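Local coordinates for protein alanine dehydrogenase/pyridine nucleotide transhydrogenase (Mycobacterium smegmatis str. MC2 155, PDB 3P2Y) that probably takes part in hydride exchange between NADH and NADP coupled to proton pumping across the membrane, as the alpha 1 subunit of a pyridine nucleotide transhydrogenase, at residues P138-A143 / D366-A371; Q144-L149 / T348-L353. One frame throughout, in Å; residues are numbered along the deposited sequence. Where two conformers were deposited one is given.

Interaction 1: P138-A143 / D366-A371; sequences PRISRA and DEIVAA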
ATOM      1  N   PRO A 138      -5.640  28.378  16.267  1.00 15.63           N
ATOM      2  CA  PRO A 138      -7.107  28.403  16.278  1.00 16.00           C
ATOM      3  C   PRO A 138      -7.681  28.152  14.894  1.00 16.96           C
ATOM      4  O   PRO A 138      -7.021  28.456  13.877  1.00 15.95           O
ATOM      5  CB  PRO A 138      -7.442  29.814  16.801  1.00 16.01           C
ATOM      6  CG  PRO A 138      -6.227  30.627  16.593  1.00 17.43           C
ATOM      7  CD  PRO A 138      -5.044  29.681  16.606  1.00 14.15           C
ATOM      8  N   ARG A 139      -8.897  27.591  14.861  1.00 18.13           N
ATOM      9  CA  ARG A 139      -9.543  27.256  13.601  1.00 18.75           C
ATOM     10  C   ARG A 139     -10.276  28.484  13.081  1.00 19.45           C
ATOM     11  O   ARG A 139     -11.499  28.570  13.151  1.00 19.35           O
ATOM     12  CB  ARG A 139     -10.520  26.093  13.787  1.00 20.82           C
ATOM     13  N   ILE A 140      -9.498  29.441  12.590  1.00 18.64           N
ATOM     14  CA  ILE A 140     -10.003  30.714  12.060  1.00 17.92           C
ATOM     15  C   ILE A 140      -9.426  30.935  10.658  1.00 18.99           C
ATOM     16  O   ILE A 140      -8.388  30.339  10.290  1.00 17.90           O
ATOM     17  CB  ILE A 140      -9.681  31.914  12.984  1.00 17.45           C
ATOM     18  CG1 ILE A 140      -8.159  32.168  13.066  1.00 16.95           C
ATOM     19  CG2 ILE A 140     -10.328  31.731  14.396  1.00 16.56           C
ATOM     20  CD1 ILE A 140      -7.785  33.431  13.861  1.00 17.54           C
ATOM     21  N   SER A 141     -10.093  31.792   9.885  1.00 19.20           N
ATOM     22  CA  SER A 141      -9.746  32.053   8.477  0.50 19.84           C
ATOM     23  C   SER A 141      -8.268  32.403   8.282  1.00 19.42           C
ATOM     24  O   SER A 141      -7.583  31.850   7.402  1.00 19.66           O
ATOM     25  CB  SER A 141     -10.630  33.187   7.923  0.50 20.21           C
ATOM     26  OG  SER A 141     -10.533  33.276   6.504  0.50 22.85           O
ATOM     27  N   ARG A 142      -7.789  33.337   9.099  1.00 18.32           N
ATOM     28  CA  ARG A 142      -6.414  33.854   9.004  1.00 18.93           C
ATOM     29  C   ARG A 142      -5.369  32.743   9.246  1.00 18.16           C
ATOM     30  O   ARG A 142      -4.189  32.904   8.898  1.00 18.17           O
ATOM     31  CB  ARG A 142      -6.154  34.977  10.017  1.00 18.62           C
ATOM     32  CG  ARG A 142      -6.806  36.336   9.712  1.00 23.31           C
ATOM     33  CD  ARG A 142      -6.350  37.396  10.723  1.00 26.05           C
ATOM     34  NE  ARG A 142      -4.894  37.495  10.814  1.00 27.36           N
ATOM     35  CZ  ARG A 142      -4.169  37.276  11.923  1.00 26.07           C
ATOM     36  NH1 ARG A 142      -4.742  36.940  13.073  1.00 25.98           N
ATOM     37  NH2 ARG A 142      -2.853  37.408  11.882  1.00 26.59           N
ATOM     38  N   ALA A 143      -5.798  31.655   9.882  1.00 17.00           N
ATOM     39  CA  ALA A 143      -4.861  30.574  10.276  1.00 16.46           C
ATOM     40  C   ALA A 143      -4.980  29.357   9.352  1.00 17.05           C
ATOM     41  O   ALA A 143      -4.372  28.302   9.603  1.00 15.50           O
ATOM     42  CB  ALA A 143      -5.104  30.167  11.720  1.00 16.97           C
ATOM     43  N   ASP A 366      -2.490  39.568  18.665  1.00 24.50           N
ATOM     44  CA  ASP A 366      -2.915  38.738  17.546  1.00 23.42           C
ATOM     45  C   ASP A 366      -3.424  37.415  18.128  1.00 22.07           C
ATOM     46  O   ASP A 366      -2.671  36.691  18.785  1.00 21.51           O
ATOM     47  CB  ASP A 366      -1.738  38.527  16.600  1.00 23.10           C
ATOM     48  CG  ASP A 366      -2.102  37.662  15.380  1.00 24.19           C
ATOM     49  OD1 ASP A 366      -2.897  36.704  15.536  1.00 21.99           O
ATOM     50  OD2 ASP A 366      -1.560  37.950  14.285  1.00 22.38           O
ATOM     51  N   GLU A 367      -4.701  37.131  17.855  1.00 21.58           N
ATOM     52  CA  GLU A 367      -5.425  35.969  18.363  0.50 20.80           C
ATOM     53  C   GLU A 367      -4.707  34.623  18.125  1.00 19.96           C
ATOM     54  O   GLU A 367      -4.784  33.701  18.928  1.00 18.74           O
ATOM     55  CB  GLU A 367      -6.810  35.953  17.710  0.50 21.94           C
ATOM     56  CG  GLU A 367      -6.787  36.096  16.164  0.50 22.67           C
ATOM     57  CD  GLU A 367      -6.961  37.524  15.626  0.50 22.56           C
ATOM     58  OE1 GLU A 367      -7.363  37.621  14.444  0.50 24.06           O
ATOM     59  OE2 GLU A 367      -6.695  38.527  16.349  0.50 17.60           O
ATOM     60  N   ILE A 368      -4.021  34.515  16.995  1.00 18.25           N
ATOM     61  CA  ILE A 368      -3.338  33.267  16.626  1.00 16.39           C
ATOM     62  C   ILE A 368      -2.138  33.056  17.543  1.00 16.04           C
ATOM     63  O   ILE A 368      -1.898  31.944  18.034  1.00 15.77           O
ATOM     64  CB  ILE A 368      -2.873  33.273  15.128  1.00 15.87           C
ATOM     65  CG1 ILE A 368      -4.087  33.276  14.189  1.00 16.49           C
ATOM     66  CG2 ILE A 368      -1.937  32.073  14.839  1.00 14.25           C
ATOM     67  CD1 ILE A 368      -3.762  33.464  12.710  1.00 17.65           C
ATOM     68  N   VAL A 369      -1.392  34.139  17.747  1.00 16.37           N
ATOM     69  CA  VAL A 369      -0.214  34.148  18.592  1.00 16.22           C
ATOM     70  C   VAL A 369      -0.599  33.875  20.056  1.00 16.57           C
ATOM     71  O   VAL A 369      -0.001  33.027  20.724  1.00 15.90           O
ATOM     72  CB  VAL A 369       0.544  35.513  18.430  1.00 16.64           C
ATOM     73  CG1 VAL A 369       1.739  35.610  19.414  1.00 18.28           C
ATOM     74  CG2 VAL A 369       0.983  35.718  16.951  1.00 16.31           C
ATOM     75  N   ALA A 370      -1.613  34.587  20.554  1.00 17.57           N
ATOM     76  CA  ALA A 370      -2.068  34.396  21.924  1.00 18.27           C
ATOM     77  C   ALA A 370      -2.642  32.985  22.175  1.00 18.40           C
ATOM     78  O   ALA A 370      -2.336  32.372  23.207  1.00 17.83           O
ATOM     79  CB  ALA A 370      -3.095  35.474  22.297  1.00 19.79           C
ATOM     80  N   ALA A 371      -3.448  32.485  21.239  1.00 17.55           N
ATOM     81  CA  ALA A 371      -4.105  31.175  21.404  1.00 17.57           C
ATOM     82  C   ALA A 371      -3.120  30.009  21.334  1.00 17.47           C
ATOM     83  O   ALA A 371      -3.288  29.008  22.039  1.00 17.10           O
ATOM     84  CB  ALA A 371      -5.221  30.977  20.376  1.00 18.15           C
TER

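Interaction 2: Q144-L149 / T348-L353; sequences QTMDAL and TALLDL. With CA (calcium ion), chain D.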
ATOM      1  N   GLN A 144      -5.727  29.497   8.255  1.00 16.95           N
ATOM      2  CA  GLN A 144      -5.913  28.350   7.336  1.00 19.09           C
ATOM      3  C   GLN A 144      -4.609  27.729   6.844  1.00 18.39           C
ATOM      4  O   GLN A 144      -4.489  26.498   6.762  1.00 19.70           O
ATOM      5  CB  GLN A 144      -6.728  28.768   6.116  1.00 20.06           C
ATOM      6  CG  GLN A 144      -8.180  28.879   6.383  1.00 27.09           C
ATOM      7  CD  GLN A 144      -8.951  28.984   5.090  1.00 33.36           C
ATOM      8  OE1 GLN A 144      -8.804  29.961   4.335  1.00 38.33           O
ATOM      9  NE2 GLN A 144      -9.745  27.962   4.799  1.00 36.43           N
ATOM     10  N   THR A 145      -3.626  28.570   6.551  1.00 16.62           N
ATOM     11  CA  THR A 145      -2.342  28.080   6.040  1.00 15.41           C
ATOM     12  C   THR A 145      -1.432  27.478   7.125  1.00 13.58           C
ATOM     13  O   THR A 145      -0.372  26.918   6.804  1.00 11.90           O
ATOM     14  CB  THR A 145      -1.543  29.214   5.336  1.00 15.85           C
ATOM     15  OG1 THR A 145      -1.283  30.248   6.272  1.00 17.33           O
ATOM     16  CG2 THR A 145      -2.319  29.790   4.150  1.00 18.41           C
ATOM     17  N   MET A 146      -1.851  27.585   8.390  1.00 11.80           N
ATOM     18  CA  MET A 146      -1.039  27.187   9.565  1.00 11.97           C
ATOM     19  C   MET A 146      -1.548  25.917  10.216  1.00 11.79           C
ATOM     20  O   MET A 146      -1.051  25.530  11.276  1.00 12.59           O
ATOM     21  CB  MET A 146      -1.041  28.309  10.641  1.00 12.21           C
ATOM     22  CG  MET A 146      -0.474  29.601  10.150  1.00 12.26           C
ATOM     23  SD  MET A 146      -0.962  30.964  11.267  1.00 15.08           S
ATOM     24  CE  MET A 146      -0.743  32.331  10.116  1.00 16.29           C
ATOM     25  N   ASP A 147      -2.528  25.259   9.587  1.00 11.63           N
ATOM     26  CA  ASP A 147      -3.225  24.164  10.251  1.00 12.19           C
ATOM     27  C   ASP A 147      -2.463  22.847  10.068  1.00 10.87           C
ATOM     28  O   ASP A 147      -2.740  22.069   9.139  1.00 10.65           O
ATOM     29  CB  ASP A 147      -4.643  24.031   9.685  1.00 12.59           C
ATOM     30  CG  ASP A 147      -5.501  23.039  10.457  1.00 16.35           C
ATOM     31  OD1 ASP A 147      -4.989  22.277  11.311  1.00 13.84           O
ATOM     32  OD2 ASP A 147      -6.729  23.015  10.181  1.00 17.25           O
ATOM     33  N   ALA A 148      -1.494  22.625  10.951  1.00 11.56           N
ATOM     34  CA  ALA A 148      -0.688  21.391  10.912  1.00 10.42           C
ATOM     35  C   ALA A 148      -1.468  20.112  11.226  1.00 11.55           C
ATOM     36  O   ALA A 148      -1.185  19.041  10.664  1.00 11.20           O
ATOM     37  CB  ALA A 148       0.521  21.535  11.871  1.00 10.84           C
ATOM     38  N   LEU A 149      -2.404  20.180  12.171  1.00 10.97           N
ATOM     39  CA  LEU A 149      -3.239  19.007  12.422  1.00 11.48           C
ATOM     40  C   LEU A 149      -3.915  18.546  11.110  1.00 11.76           C
ATOM     41  O   LEU A 149      -3.901  17.340  10.804  1.00 11.50           O
ATOM     42  CB  LEU A 149      -4.268  19.261  13.554  1.00 12.67           C
ATOM     43  CG  LEU A 149      -3.654  19.343  14.963  1.00 14.38           C
ATOM     44  CD1 LEU A 149      -4.712  19.903  15.925  1.00 18.66           C
ATOM     45  CD2 LEU A 149      -3.046  18.000  15.451  1.00 16.65           C
ATOM     46  N   THR A 348       6.120  27.718   8.994  1.00  9.03           N
ATOM     47  CA  THR A 348       6.665  29.004   8.513  1.00 11.08           C
ATOM     48  C   THR A 348       5.598  30.081   8.370  1.00 10.95           C
ATOM     49  O   THR A 348       5.895  31.278   8.504  1.00 11.55           O
ATOM     50  CB  THR A 348       7.519  28.874   7.243  1.00 12.07           C
ATOM     51  OG1 THR A 348       6.743  28.270   6.205  1.00 14.84           O
ATOM     52  CG2 THR A 348       8.732  27.994   7.532  1.00 11.96           C
ATOM     53  N   ALA A 349       4.348  29.667   8.134  1.00 10.85           N
ATOM     54  CA  ALA A 349       3.267  30.645   8.078  1.00 10.81           C
ATOM     55  C   ALA A 349       3.093  31.269   9.475  1.00 11.70           C
ATOM     56  O   ALA A 349       2.855  32.483   9.587  1.00 12.25           O
ATOM     57  CB  ALA A 349       1.947  29.992   7.542  1.00 10.49           C
ATOM     58  N   LEU A 350       3.182  30.456  10.528  1.00 11.90           N
ATOM     59  CA  LEU A 350       3.094  30.989  11.891  1.00 12.91           C
ATOM     60  C   LEU A 350       4.324  31.837  12.181  1.00 13.37           C
ATOM     61  O   LEU A 350       4.221  32.928  12.750  1.00 14.98           O
ATOM     62  CB  LEU A 350       3.005  29.872  12.934  1.00 13.35           C
ATOM     63  CG  LEU A 350       3.090  30.333  14.404  1.00 14.06           C
ATOM     64  CD1 LEU A 350       1.880  31.230  14.724  1.00 16.56           C
ATOM     65  CD2 LEU A 350       3.159  29.148  15.375  1.00 13.96           C
ATOM     66  N   LEU A 351       5.490  31.332  11.803  1.00 13.34           N
ATOM     67  CA  LEU A 351       6.732  32.041  12.075  1.00 13.89           C
ATOM     68  C   LEU A 351       6.692  33.449  11.456  1.00 14.98           C
ATOM     69  O   LEU A 351       7.159  34.429  12.081  1.00 15.56           O
ATOM     70  CB  LEU A 351       7.918  31.238  11.523  1.00 12.77           C
ATOM     71  CG  LEU A 351       9.294  31.926  11.586  1.00 15.26           C
ATOM     72  CD1 LEU A 351       9.674  32.245  13.050  1.00 16.58           C
ATOM     73  CD2 LEU A 351      10.367  31.044  10.887  1.00 17.91           C
ATOM     74  N   ASP A 352       6.109  33.565  10.263  1.00 15.85           N
ATOM     75  CA  ASP A 352       6.026  34.862   9.576  1.00 18.85           C
ATOM     76  C   ASP A 352       5.234  35.881  10.396  1.00 19.79           C
ATOM     77  O   ASP A 352       5.495  37.094  10.284  1.00 19.34           O
ATOM     78  CB  ASP A 352       5.407  34.745   8.166  1.00 19.72           C
ATOM     79  CG  ASP A 352       6.357  34.110   7.138  1.00 24.07           C
ATOM     80  OD1 ASP A 352       7.576  33.971   7.394  1.00 29.06           O
ATOM     81  OD2 ASP A 352       5.864  33.737   6.057  1.00 26.92           O
ATOM     82  N   LEU A 353       4.270  35.414  11.200  1.00 19.96           N
ATOM     83  CA  LEU A 353       3.562  36.309  12.126  1.00 21.81           C
ATOM     84  C   LEU A 353       4.490  36.837  13.184  1.00 22.60           C
ATOM     85  O   LEU A 353       4.370  38.006  13.601  1.00 23.87           O
ATOM     86  CB  LEU A 353       2.403  35.612  12.847  1.00 22.00           C
ATOM     87  CG  LEU A 353       1.179  35.175  12.061  1.00 23.83           C
ATOM     88  CD1 LEU A 353       0.085  34.762  13.046  1.00 23.52           C
ATOM     89  CD2 LEU A 353       0.670  36.296  11.144  1.00 26.89           C
TER
HETATM   90 CA    CA D 363       5.975  39.293   9.717  0.50 25.79          CA
HETATM   91  O   HOH W   1       4.309  39.950  11.297  1.00 44.22           O
HETATM   92  O   HOH W   2       7.670  38.395   8.495  1.00 40.60           O

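Interaction 1: P138-A143 / D366-A371
Ile-368, in the first turn of helix 367-372, is the hub on which the loop 138-143 closes. Its CG1 branch lies anti to the carbonyl carbon (chi1 -66°) and runs out extended, carrying CD1 in among the loop side chains. There CD1 meets Ala-143 CB at 3.7 Å, while the end of Ile-140, CD1, crosses the Ile-368 side chain and touches its CG1 at 3.7 Å. The ring of Pro-138 lies against the helix surface between Ile-368 and Ala-371: its CG rests 3.9 Å from Ile-368 CA, and its CG and CD also touch the methyl group of Ala-371. This is the compact part of the contact, with Ile-368 and Ala-143 both buried.

Above it, toward solvent, the bonding is ionic. Arg-142 bends at chi3 (54°) and presents its guanidinium group end-on to Asp-366, one nitrogen to each oxygen. NH1 gives a nearly straight bond of 3.1 Å to Asp-366 OD1, which lies in the guanidinium plane but is approached from above the carboxylate plane. NH2 meets Asp-366 OD2 at 2.8 Å on the syn side, tilted from both planes, for the two flat groups are turned 53° apart. Glu-367 adds a weak bond from NH1 to its OE1, less certain because this exposed side chain was deposited in two conformers. Underneath, Ile-368 CD1 covers one face of the guanidinium, nearer NH1 than the centre. Asp-366 OD1 has a second task, accepting Ile-368 N at 2.9 Å; that bond should help fix the carboxylate for the arginine. Asp-366 is thus the N-cap of helix 367-372, and the contact is a capped helix start tied by a salt-bridge network to a loop of the N-terminal domain.

Interaction 2: Q144-L149 / T348-L353
Met-146, in the connection that leads into helix 148-167, packs on one face of helix 336-354, close to the end of that helix where a calcium ion is bound. With chi1 at -60° its CG stands beside the backbone N, and the straight chain beyond it is laid along successive turns of the helix. CG sits against Ala-349 CB at 3.6 Å. Further along, SD passes over the backbone of Leu-350, 4.1 Å from its CA. The methyl group CE lies 3.6 Å from Ala-349 O and 3.9 Å from Leu-353 CD1, the methionine and leucine side chains crossing at a slant. Ala-349 and Leu-353 are one turn apart, and a single methionine spans both. On the outer side Thr-145 adds its hydroxyl, OG1 standing 3.5 Å from Ala-349 CB; this is packing against a methyl group.

Asp-352, just before Leu-353 in the sequence, takes no part in the packing; its carbonyl O binds calcium at 2.3 Å, with two waters and Leu-355 O as further ligands, while its carboxylate turns to a salt bridge with Arg-51. One of these waters also donates to Leu-353 O, at 3.0 Å, so the last turn of the helix is linked to the metal through solvent as well as directly.

Asn-346, earlier on the same helix, donates to Thr-145 O, and helix 367-372 supplies Ile-368 as a neighbour of Met-146, Leu-350 and Leu-353. The connection itself comes from strand 130-133, an outermost strand of the chain's parallel sheet, and runs on into helix 148-167.

How the interactions relate
Both segments of interaction 2 fall, in sequence, between those of interaction 1, and the centres of the two contacts lie about 9 Å apart. Both set consecutive pieces of the strand-to-helix connection after strand 130-133 against helices from late in the chain, 367-372 in one case and 336-354 in the other. Leu-353 and Ile-368 join them: Leu-353 CD1 packs on Ile-368 CG2 at 3.8 Å, and Met-146 SD lies 3.9 Å from that same CG2. Each is partly buried. Interaction 1 surrounds a buried isoleucine, with salt bridges on its solvent side, whereas interaction 2 is smaller and held by apolar packing; the calcium site belongs to the same helix but stands apart from it.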